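Local coordinates for protein cytochrome C3, A dimeric class III c-type cytochrome (Desulfovibrio gigas, PDB 1GYO) that probably carries electrons through four covalently bound c-type hemes in each subunit of a disulfide-linked dimer, at residues Glu25-His28 / Ala29-Arg32; Asp48-Lys51 / Cys52-His56; Gly67-Lys70 / Ala71-Glu75. All blocks are in the same frame, centred on the assembly; numbering follows the deposited sequence. Where two conformers were deposited one is given.

Interaction 1 (Glu25-His28 / Ala29-Arg32); sequences EMSH and AKHR. With HEC (heme c), chain C.
Ser27 O takes two bonds from His31, from side chain and backbone. ND1 of His31 gives the shorter bond, 2.9 Å to Ser27 O at 165°, with the oxygen lying in the imidazole plane; His31 N reaches Ser27 O at 3.3 Å from the opposite face of the carbonyl plane. The ND1 bond fixes the rotation of the ring and leaves NE2 for the iron of a second heme, opposite His84. One residue earlier in the turn, Lys30 N points at Ser27 OG (2.9 Å, 164°), the hydroxyl swung anti to its own backbone nitrogen (chi1 171°). The chain here leaves strand 24-27 and enters a type I turn, Ala29 to Arg32. In this class III cytochrome c3 the bend supplies axial ligands to two hemes: His28 NE2 binds the iron of the heme of chain C at 2.0 Å, opposite His40, and its ND1 is bonded to Pro4 O. Met26 touches both histidines and this porphyrin. Its CE lies over the centre of one face of the His28 ring, its SD is 3.5 Å from heme CHD, and its CG approaches His31 CE1 obliquely. Heme CBC sits over one His31 face, 3.3 Å from CD2.

Interaction 2 (Asp48-Lys51 / Cys52-His56); sequences DFQK and CADCH. With HEC (heme c), chain D.
Gln50 and Asp54 meet at an oblique angle, their amide and carboxylate planes turned 41° apart. Asp54 OD2 lies almost exactly in the Gln50 amide plane, and the bond from Gln50 NE2 is nearly straight (3.0 Å, 178°). On the carboxylate side it lands on the anti lone pair of OD2, the one directed away from OD1. Gln50 can reach across because its chain is extended beyond CG (chi2 -176°), which also carries OE1 over to CBC of the heme of chain D, 3.6 Å away. A water gives OD2 a second bond, at 2.6 Å, and accepts one from Lys51 N, so the carboxylate is tied to backbone and side chain of the preceding segment together. Asp54 N closes the turn on Lys51 O at 2.9 Å. The turn opens a CXXCH heme-binding motif, the signature of c-type cytochromes: Cys52 SG and Cys55 SG are thioether-bonded to CAB and CAC of the heme of chain D. His56 NE2 binds the iron (FE) of that heme at 2.0 Å, with His41 as the other axial ligand. Cys52 O accepts from both Cys55 N and His56 N (2.8 Å for the latter), a coil of backbone that brings both sulfurs and the imidazole to one porphyrin. His56 ND1 is bonded to Gly67 O, which orients the ring about the iron. Cys52 N is bonded to one propionate of the heme of chain C, and Lys51 NZ weakly to the other.

Interaction 3 (Gly67-Lys70 / Ala71-Glu75); sequences GFYK and AWHSE. With HEC (heme c), chain F.
Phe68 and Tyr69 both hold CG anti to the backbone nitrogen, while Trp72 and His73 share an unusual chi1 near -31°; these torsions fold each ring of the first pair onto one of the second. Tyr69 and His73 form a face-to-face stack, centroids 3.8 Å apart and planes inclined by 21°, with His73 ND1 over the centre of the phenol ring. Phe68 and Trp72 pair edge-to-face instead: the indole presents NE1 to the middle of the Phe68 face, the centroid of its five-membered ring 4.6 Å from that of Phe68. In each pair the partners are four residues apart; Phe68, Tyr69 and Trp72 belong to the short, weakly bonded helix 68-72, which in this multiheme fold stands against the heme of chain F, and His73 follows directly. His73 NE2 binds the iron at 2.0 Å, opposite His104. Tyr69 O is gripped by three donors, Trp72 N, His73 N and His73 ND1. The ND1 bond is the shortest (2.8 Å to Tyr69 O); with the phenol ring over one imidazole face and Trp72 CB against the other, it fixes the rotation of the ligand. Tyr69 OH rests 3.5 Å from C2B of the porphyrin. The indole has Ala71 CB centred on one face and heme CAD over the other, 3.4 Å from NE1. Lys70 reaches outward from the helix, its CD 3.5 Å from His73 O, and its NZ is bonded to Ser63 O; Ser74 OG is bonded to a propionate of the heme of chain D.

In the fold
From the N terminus, the three contacts follow in series, none enclosing or crossing another. Interaction 1 closes the bend after strand 24-27, which pairs with strand 6-9, and lies beside the second subunit. Interaction 2, in the loop between helices 36-39 and 68-72, also reaches that subunit through Asp48 and Phe49; its centre is about 17 Å from that of interaction 1, yet it bonds the propionates of the heme ligated there. Interaction 3 winds helix 68-72, across the chain's centre from interaction 1. Interactions 2 and 3 touch directly: Cys52 packs on Trp72 and His56 on Ala71, while Ser74 holds a propionate of interaction 2's heme, joining the heme-binding loop to the helix.

Interaction 1 (Glu25-His28 / Ala29-Arg32)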
loop_
_atom_site.group_PDB
_atom_site.type_symbol
_atom_site.label_atom_id
_atom_site.label_comp_id
_atom_site.label_asym_id
_atom_site.label_seq_id
_atom_site.Cartn_x
_atom_site.Cartn_y
_atom_site.Cartn_z
ATOM N N GLU A 25 7.864 -5.566 18.014
ATOM C CA GLU A 25 6.759 -4.771 17.512
ATOM C C GLU A 25 7.248 -3.939 16.360
ATOM O O GLU A 25 8.380 -3.438 16.335
ATOM C CB GLU A 25 6.235 -3.850 18.616
ATOM C CG GLU A 25 5.776 -4.572 19.835
ATOM C CD GLU A 25 5.109 -3.613 20.845
ATOM O OE1 GLU A 25 4.537 -4.215 21.775
ATOM O OE2 GLU A 25 5.154 -2.369 20.764
ATOM N N MET A 26 6.374 -3.756 15.370
ATOM C CA MET A 26 6.661 -2.836 14.295
ATOM C C MET A 26 5.430 -1.999 14.017
ATOM O O MET A 26 4.303 -2.492 13.991
ATOM C CB MET A 26 6.997 -3.566 12.999
ATOM C CG MET A 26 7.596 -2.696 11.915
ATOM S SD MET A 26 7.187 -3.217 10.243
ATOM C CE MET A 26 5.541 -2.650 10.199
ATOM N N SER A 27 5.676 -0.702 13.835
ATOM C CA SER A 27 4.581 0.229 13.551
ATOM C C SER A 27 4.498 0.525 12.083
ATOM O O SER A 27 5.419 1.085 11.478
ATOM C CB SER A 27 4.837 1.518 14.319
ATOM O OG SER A 27 3.856 2.484 13.859
ATOM N N HIS A 28 3.365 0.181 11.458
ATOM C CA HIS A 28 3.142 0.660 10.078
ATOM C C HIS A 28 3.026 2.176 10.050
ATOM O O HIS A 28 3.438 2.805 9.094
ATOM C CB HIS A 28 1.901 0.048 9.437
ATOM C CG HIS A 28 2.075 -1.325 8.842
ATOM N ND1 HIS A 28 1.618 -2.453 9.463
ATOM C CD2 HIS A 28 2.617 -1.758 7.684
ATOM C CE1 HIS A 28 1.880 -3.521 8.655
ATOM N NE2 HIS A 28 2.487 -3.120 7.579
ATOM N N ALA A 29 2.470 2.782 11.109
ATOM C CA ALA A 29 2.343 4.241 11.146
ATOM C C ALA A 29 3.698 4.923 11.054
ATOM O O ALA A 29 3.890 5.853 10.263
ATOM C CB ALA A 29 1.608 4.662 12.439
ATOM N N LYS A 30 4.659 4.429 11.838
ATOM C CA LYS A 30 5.975 5.038 11.844
ATOM C C LYS A 30 6.710 4.853 10.527
ATOM O O LYS A 30 7.557 5.669 10.160
ATOM C CB LYS A 30 6.845 4.476 12.987
ATOM C CG LYS A 30 6.403 4.916 14.355
ATOM C CD LYS A 30 6.624 6.425 14.545
ATOM C CE LYS A 30 6.310 6.899 15.945
ATOM N NZ LYS A 30 6.911 8.263 16.229
ATOM N N HIS A 31 6.362 3.764 9.811
ATOM C CA HIS A 31 6.924 3.472 8.509
ATOM C C HIS A 31 6.080 3.978 7.346
ATOM O O HIS A 31 6.246 3.525 6.202
ATOM C CB HIS A 31 7.193 1.991 8.333
ATOM C CG HIS A 31 8.306 1.515 9.236
ATOM N ND1 HIS A 31 8.113 0.985 10.454
ATOM C CD2 HIS A 31 9.642 1.425 9.033
ATOM C CE1 HIS A 31 9.282 0.622 10.982
ATOM N NE2 HIS A 31 10.263 0.893 10.146
ATOM N N ARG A 32 5.226 4.972 7.571
ATOM C CA ARG A 32 4.321 5.436 6.514
ATOM C C ARG A 32 5.011 6.055 5.315
ATOM O O ARG A 32 4.399 6.105 4.244
ATOM C CB ARG A 32 3.284 6.410 7.108
ATOM C CG ARG A 32 3.696 7.645 7.856
ATOM C CD ARG A 32 2.460 8.520 8.165
ATOM N NE ARG A 32 1.951 8.354 9.504
ATOM C CZ ARG A 32 1.242 8.087 10.562
ATOM N NH1 ARG A 32 0.066 7.445 10.502
ATOM N NH2 ARG A 32 1.611 8.407 11.829
HETATM FE FE HEC C . 3.086 -4.333 6.084
HETATM C CHA HEC C . 2.037 -6.908 8.041
HETATM C CHB HEC C . 0.073 -4.291 4.529
HETATM C CHC HEC C . 3.954 -1.491 4.508
HETATM C CHD HEC C . 6.208 -4.712 7.222
HETATM N NA HEC C . 1.384 -5.366 6.279
HETATM C C1A HEC C . 1.111 -6.392 7.159
HETATM C C2A HEC C . -0.237 -6.886 6.985
HETATM C C3A HEC C . -0.778 -6.163 5.968
HETATM C C4A HEC C . 0.225 -5.222 5.534
HETATM C CMA HEC C . -2.155 -6.275 5.369
HETATM C CAA HEC C . -0.879 -7.956 7.791
HETATM C CBA HEC C . -0.551 -9.373 7.396
HETATM C CGA HEC C . -1.060 -10.420 8.379
HETATM O O1A HEC C . -1.050 -10.163 9.602
HETATM O O2A HEC C . -1.469 -11.491 7.953
HETATM N NB HEC C . 2.202 -3.139 4.750
HETATM C C1B HEC C . 0.958 -3.291 4.173
HETATM C C2B HEC C . 0.710 -2.245 3.205
HETATM C C3B HEC C . 1.798 -1.416 3.218
HETATM C C4B HEC C . 2.717 -1.987 4.181
HETATM C CMB HEC C . -0.530 -2.132 2.371
HETATM C CAB HEC C . 2.037 -0.156 2.443
HETATM C CBB HEC C . 1.022 0.956 2.670
HETATM N NC HEC C . 4.743 -3.276 5.944
HETATM C C1C HEC C . 4.928 -2.089 5.266
HETATM C C2C HEC C . 6.286 -1.607 5.421
HETATM C C3C HEC C . 6.924 -2.537 6.164
HETATM C C4C HEC C . 5.982 -3.579 6.462
HETATM C CMC HEC C . 6.798 -0.352 4.778
HETATM C CAC HEC C . 8.384 -2.590 6.557
HETATM C CBC HEC C . 8.852 -1.320 7.284
HETATM N ND HEC C . 3.933 -5.554 7.392
HETATM C C1D HEC C . 5.296 -5.613 7.690
HETATM C C2D HEC C . 5.562 -6.703 8.588
HETATM C C3D HEC C . 4.361 -7.243 8.924
HETATM C C4D HEC C . 3.371 -6.574 8.129
HETATM C CMD HEC C . 6.939 -7.114 9.086
HETATM C CAD HEC C . 4.134 -8.367 9.901
HETATM C CBD HEC C . 4.248 -9.715 9.203
HETATM C CGD HEC C . 4.699 -10.869 10.033
HETATM O O1D HEC C . 5.264 -11.816 9.426
HETATM O O2D HEC C . 4.534 -10.897 11.252
#

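Interaction 2 (Asp48-Lys51 / Cys52-His56)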
loop_
_atom_site.group_PDB
_atom_site.type_symbol
_atom_site.label_atom_id
_atom_site.label_comp_id
_atom_site.label_asym_id
_atom_site.label_seq_id
_atom_site.Cartn_x
_atom_site.Cartn_y
_atom_site.Cartn_z
ATOM N N ASP A 48 -2.100 -10.595 -1.943
ATOM C CA ASP A 48 -2.044 -10.693 -0.500
ATOM C C ASP A 48 -0.697 -10.216 0.049
ATOM O O ASP A 48 0.358 -10.435 -0.539
ATOM C CB ASP A 48 -2.311 -12.116 -0.044
ATOM C CG ASP A 48 -3.749 -12.538 -0.127
ATOM O OD1 ASP A 48 -4.610 -11.646 -0.280
ATOM O OD2 ASP A 48 -4.017 -13.773 -0.022
ATOM N N PHE A 49 -0.789 -9.560 1.190
ATOM C CA PHE A 49 0.346 -9.200 2.023
ATOM C C PHE A 49 0.581 -10.324 3.045
ATOM O O PHE A 49 0.057 -10.344 4.155
ATOM C CB PHE A 49 0.113 -7.931 2.812
ATOM C CG PHE A 49 0.109 -6.743 1.867
ATOM C CD1 PHE A 49 -1.113 -6.290 1.443
ATOM C CD2 PHE A 49 1.272 -6.138 1.437
ATOM C CE1 PHE A 49 -1.151 -5.222 0.573
ATOM C CE2 PHE A 49 1.231 -5.071 0.561
ATOM C CZ PHE A 49 0.020 -4.633 0.120
ATOM N N GLN A 50 1.358 -11.263 2.679
ATOM C CA GLN A 50 1.610 -12.437 3.505
ATOM C C GLN A 50 2.531 -12.140 4.656
ATOM O O GLN A 50 3.509 -11.332 4.570
ATOM C CB GLN A 50 2.361 -13.494 2.679
ATOM C CG GLN A 50 1.539 -14.038 1.527
ATOM C CD GLN A 50 2.335 -15.144 0.819
ATOM O OE1 GLN A 50 2.682 -14.979 -0.351
ATOM N NE2 GLN A 50 2.598 -16.238 1.531
ATOM N N LYS A 51 2.321 -12.860 5.750
ATOM C CA LYS A 51 3.316 -12.833 6.816
ATOM C C LYS A 51 4.635 -13.373 6.282
ATOM O O LYS A 51 4.675 -14.316 5.514
ATOM C CB LYS A 51 2.862 -13.699 7.986
ATOM C CG LYS A 51 1.641 -13.065 8.679
ATOM C CD LYS A 51 1.382 -13.784 9.996
ATOM C CE LYS A 51 0.249 -13.171 10.790
ATOM N NZ LYS A 51 0.616 -12.149 11.810
ATOM N N CYS A 52 5.714 -12.731 6.729
ATOM C CA CYS A 52 7.007 -13.044 6.188
ATOM C C CYS A 52 7.335 -14.522 6.398
ATOM O O CYS A 52 7.884 -15.172 5.493
ATOM C CB CYS A 52 8.082 -12.144 6.788
ATOM S SG CYS A 52 7.679 -10.399 6.857
ATOM N N ALA A 53 7.040 -15.055 7.568
ATOM C CA ALA A 53 7.335 -16.417 7.898
ATOM C C ALA A 53 6.446 -17.423 7.186
ATOM O O ALA A 53 6.703 -18.621 7.309
ATOM C CB ALA A 53 7.239 -16.684 9.390
ATOM N N ASP A 54 5.511 -16.984 6.331
ATOM C CA ASP A 54 4.891 -17.940 5.425
ATOM C C ASP A 54 5.959 -18.560 4.539
ATOM O O ASP A 54 5.808 -19.698 4.067
ATOM C CB ASP A 54 3.849 -17.287 4.540
ATOM C CG ASP A 54 2.562 -16.921 5.183
ATOM O OD1 ASP A 54 2.358 -17.128 6.424
ATOM O OD2 ASP A 54 1.729 -16.400 4.374
ATOM N N CYS A 55 7.025 -17.796 4.293
ATOM C CA CYS A 55 8.127 -18.199 3.433
ATOM C C CYS A 55 9.445 -18.287 4.173
ATOM O O CYS A 55 10.208 -19.250 4.012
ATOM C CB CYS A 55 8.333 -17.247 2.252
ATOM S SG CYS A 55 6.813 -17.154 1.259
ATOM N N HIS A 56 9.699 -17.318 5.023
ATOM C CA HIS A 56 10.935 -17.247 5.842
ATOM C C HIS A 56 10.760 -18.072 7.098
ATOM O O HIS A 56 10.584 -17.558 8.203
ATOM C CB HIS A 56 11.219 -15.778 6.154
ATOM C CG HIS A 56 11.645 -14.990 4.959
ATOM N ND1 HIS A 56 12.953 -14.951 4.539
ATOM C CD2 HIS A 56 10.965 -14.235 4.077
ATOM C CE1 HIS A 56 13.057 -14.183 3.457
ATOM N NE2 HIS A 56 11.837 -13.732 3.136
HETATM FE FE HEC D . 11.421 -12.445 1.676
HETATM C CHA HEC D . 14.508 -12.709 0.329
HETATM C CHB HEC D . 12.569 -10.150 3.866
HETATM C CHC HEC D . 8.263 -11.926 2.815
HETATM C CHD HEC D . 10.330 -15.007 -0.194
HETATM N NA HEC D . 13.176 -11.593 2.020
HETATM C C1A HEC D . 14.363 -11.803 1.354
HETATM C C2A HEC D . 15.412 -10.982 1.902
HETATM C C3A HEC D . 14.877 -10.280 2.926
HETATM C C4A HEC D . 13.480 -10.639 2.982
HETATM C CMA HEC D . 15.556 -9.327 3.869
HETATM C CAA HEC D . 16.851 -10.962 1.427
HETATM C CBA HEC D . 17.694 -11.872 2.316
HETATM C CGA HEC D . 19.147 -11.922 1.921
HETATM O O1A HEC D . 20.010 -11.930 2.827
HETATM O O2A HEC D . 19.437 -12.038 0.709
HETATM N NB HEC D . 10.571 -11.246 3.050
HETATM C C1B HEC D . 11.209 -10.374 3.899
HETATM C C2B HEC D . 10.276 -9.712 4.784
HETATM C C3B HEC D . 9.047 -10.205 4.478
HETATM C C4B HEC D . 9.232 -11.148 3.397
HETATM C CMB HEC D . 10.663 -8.717 5.831
HETATM C CAB HEC D . 7.729 -9.881 5.111
HETATM C CBB HEC D . 7.409 -8.373 5.090
HETATM N NC HEC D . 9.646 -13.286 1.360
HETATM C C1C HEC D . 8.427 -12.948 1.914
HETATM C C2C HEC D . 7.378 -13.827 1.445
HETATM C C3C HEC D . 7.973 -14.749 0.648
HETATM C C4C HEC D . 9.371 -14.389 0.563
HETATM C CMC HEC D . 5.930 -13.724 1.863
HETATM C CAC HEC D . 7.354 -15.944 -0.014
HETATM C CBC HEC D . 6.161 -15.657 -0.915
HETATM N ND HEC D . 12.274 -13.651 0.366
HETATM C C1D HEC D . 11.655 -14.652 -0.353
HETATM C C2D HEC D . 12.577 -15.246 -1.297
HETATM C C3D HEC D . 13.761 -14.584 -1.151
HETATM C C4D HEC D . 13.562 -13.601 -0.125
HETATM C CMD HEC D . 12.215 -16.357 -2.240
HETATM C CAD HEC D . 15.031 -14.759 -1.933
HETATM C CBD HEC D . 15.183 -13.744 -3.042
HETATM C CGD HEC D . 14.113 -13.895 -4.125
HETATM O O1D HEC D . 13.343 -12.951 -4.301
HETATM O O2D HEC D . 14.083 -14.968 -4.748
HETATM O O HOH W 1 0.134 -14.721 5.635
#

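Interaction 3 (Gly67-Lys70 / Ala71-Glu75)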
loop_
_atom_site.group_PDB
_atom_site.type_symbol
_atom_site.label_atom_id
_atom_site.label_comp_id
_atom_site.label_asym_id
_atom_site.label_seq_id
_atom_site.Cartn_x
_atom_site.Cartn_y
_atom_site.Cartn_z
ATOM N N GLY A 67 15.520 -17.901 4.836
ATOM C CA GLY A 67 15.148 -18.319 6.178
ATOM C C GLY A 67 14.680 -17.174 7.062
ATOM O O GLY A 67 14.576 -16.034 6.611
ATOM N N PHE A 68 14.356 -17.514 8.289
ATOM C CA PHE A 68 13.731 -16.577 9.215
ATOM C C PHE A 68 14.675 -15.457 9.613
ATOM O O PHE A 68 14.319 -14.271 9.499
ATOM C CB PHE A 68 13.250 -17.362 10.445
ATOM C CG PHE A 68 12.476 -16.549 11.438
ATOM C CD1 PHE A 68 11.179 -16.175 11.179
ATOM C CD2 PHE A 68 13.054 -16.181 12.645
ATOM C CE1 PHE A 68 10.444 -15.476 12.112
ATOM C CE2 PHE A 68 12.314 -15.475 13.596
ATOM C CZ PHE A 68 10.999 -15.134 13.337
ATOM N N TYR A 69 15.871 -15.777 10.096
ATOM C CA TYR A 69 16.748 -14.723 10.623
ATOM C C TYR A 69 17.087 -13.657 9.587
ATOM O O TYR A 69 17.118 -12.455 9.897
ATOM C CB TYR A 69 18.023 -15.314 11.191
ATOM C CG TYR A 69 18.829 -14.367 12.051
ATOM C CD1 TYR A 69 18.519 -14.219 13.404
ATOM C CD2 TYR A 69 19.908 -13.639 11.574
ATOM C CE1 TYR A 69 19.240 -13.387 14.208
ATOM C CE2 TYR A 69 20.653 -12.807 12.357
ATOM C CZ TYR A 69 20.308 -12.672 13.690
ATOM O OH TYR A 69 21.038 -11.853 14.533
ATOM N N LYS A 70 17.362 -14.079 8.359
ATOM C CA LYS A 70 17.762 -13.139 7.326
ATOM C C LYS A 70 16.654 -12.192 6.912
ATOM O O LYS A 70 16.936 -11.109 6.398
ATOM C CB LYS A 70 18.321 -13.881 6.104
ATOM C CG LYS A 70 19.777 -14.342 6.274
ATOM C CD LYS A 70 20.764 -13.202 6.237
ATOM C CE LYS A 70 22.215 -13.631 6.337
ATOM N NZ LYS A 70 22.767 -14.295 5.131
ATOM N N ALA A 71 15.365 -12.530 7.155
ATOM C CA ALA A 71 14.278 -11.600 6.815
ATOM C C ALA A 71 14.438 -10.281 7.573
ATOM O O ALA A 71 14.055 -9.228 7.068
ATOM C CB ALA A 71 12.934 -12.200 7.133
ATOM N N TRP A 72 14.967 -10.372 8.807
ATOM C CA TRP A 72 15.007 -9.232 9.713
ATOM C C TRP A 72 16.377 -8.608 9.861
ATOM O O TRP A 72 16.500 -7.454 10.254
ATOM C CB TRP A 72 14.449 -9.615 11.083
ATOM C CG TRP A 72 13.388 -10.659 11.044
ATOM C CD1 TRP A 72 13.522 -11.954 11.405
ATOM C CD2 TRP A 72 12.037 -10.515 10.584
ATOM N NE1 TRP A 72 12.341 -12.662 11.234
ATOM C CE2 TRP A 72 11.421 -11.770 10.718
ATOM C CE3 TRP A 72 11.303 -9.436 10.068
ATOM C CZ2 TRP A 72 10.079 -12.001 10.373
ATOM C CZ3 TRP A 72 9.982 -9.668 9.728
ATOM C CH2 TRP A 72 9.381 -10.935 9.880
ATOM N N HIS A 73 17.414 -9.406 9.568
ATOM C CA HIS A 73 18.824 -9.068 9.818
ATOM C C HIS A 73 19.679 -9.558 8.652
ATOM O O HIS A 73 20.088 -10.713 8.597
ATOM C CB HIS A 73 19.376 -9.701 11.085
ATOM C CG HIS A 73 18.445 -9.924 12.206
ATOM N ND1 HIS A 73 17.632 -11.020 12.304
ATOM C CD2 HIS A 73 18.233 -9.232 13.341
ATOM C CE1 HIS A 73 16.948 -10.954 13.433
ATOM N NE2 HIS A 73 17.280 -9.857 14.096
ATOM N N SER A 74 19.885 -8.665 7.718
ATOM C CA SER A 74 20.537 -9.072 6.481
ATOM C C SER A 74 21.194 -7.772 6.054
ATOM O O SER A 74 20.631 -6.704 6.362
ATOM C CB SER A 74 19.629 -9.561 5.317
ATOM O OG SER A 74 20.414 -9.675 4.160
ATOM N N GLU A 75 22.244 -7.828 5.274
ATOM C CA GLU A 75 22.738 -6.637 4.578
ATOM C C GLU A 75 21.691 -6.072 3.625
ATOM O O GLU A 75 21.671 -4.919 3.270
ATOM C CB GLU A 75 23.983 -6.918 3.727
ATOM C CG GLU A 75 23.822 -6.621 2.257
ATOM C CD GLU A 75 23.995 -5.435 1.375
ATOM O OE1 GLU A 75 23.339 -4.367 1.569
ATOM O OE2 GLU A 75 24.758 -5.454 0.363
HETATM FE FE HEC F . 16.570 -9.356 15.868
HETATM C CHA HEC F . 14.362 -11.951 15.672
HETATM C CHB HEC F . 18.808 -11.364 17.352
HETATM C CHC HEC F . 18.802 -6.795 15.959
HETATM C CHD HEC F . 14.282 -7.305 14.510
HETATM N NA HEC F . 16.558 -11.260 16.442
HETATM C C1A HEC F . 15.570 -12.210 16.294
HETATM C C2A HEC F . 15.961 -13.464 16.881
HETATM C C3A HEC F . 17.211 -13.289 17.379
HETATM C C4A HEC F . 17.586 -11.925 17.091
HETATM C CMA HEC F . 18.075 -14.275 18.120
HETATM C CAA HEC F . 15.091 -14.685 16.971
HETATM C CBA HEC F . 15.375 -15.715 15.909
HETATM C CGA HEC F . 14.542 -16.969 16.025
HETATM O O1A HEC F . 13.639 -17.033 16.868
HETATM O O2A HEC F . 14.796 -17.925 15.251
HETATM N NB HEC F . 18.448 -9.118 16.517
HETATM C C1B HEC F . 19.257 -10.103 17.038
HETATM C C2B HEC F . 20.615 -9.621 17.208
HETATM C C3B HEC F . 20.623 -8.343 16.750
HETATM C C4B HEC F . 19.267 -8.020 16.370
HETATM C CMB HEC F . 21.740 -10.473 17.722
HETATM C CAB HEC F . 21.797 -7.425 16.532
HETATM C CBB HEC F . 22.729 -7.921 15.425
HETATM N NC HEC F . 16.538 -7.427 15.373
HETATM C C1C HEC F . 17.525 -6.471 15.568
HETATM C C2C HEC F . 17.045 -5.150 15.258
HETATM C C3C HEC F . 15.770 -5.297 14.811
HETATM C C4C HEC F . 15.462 -6.712 14.889
HETATM C CMC HEC F . 17.870 -3.891 15.435
HETATM C CAC HEC F . 14.806 -4.243 14.371
HETATM C CBC HEC F . 15.375 -3.176 13.433
HETATM N ND HEC F . 14.717 -9.608 15.182
HETATM C C1D HEC F . 13.913 -8.622 14.607
HETATM C C2D HEC F . 12.662 -9.180 14.172
HETATM C C3D HEC F . 12.669 -10.494 14.525
HETATM C C4D HEC F . 13.941 -10.757 15.144
HETATM C CMD HEC F . 11.566 -8.412 13.475
HETATM C CAD HEC F . 11.578 -11.504 14.294
HETATM C CBD HEC F . 10.626 -11.630 15.471
HETATM C CGD HEC F . 11.252 -12.336 16.658
HETATM O O1D HEC F . 11.620 -11.587 17.615
HETATM O O2D HEC F . 11.402 -13.552 16.631
#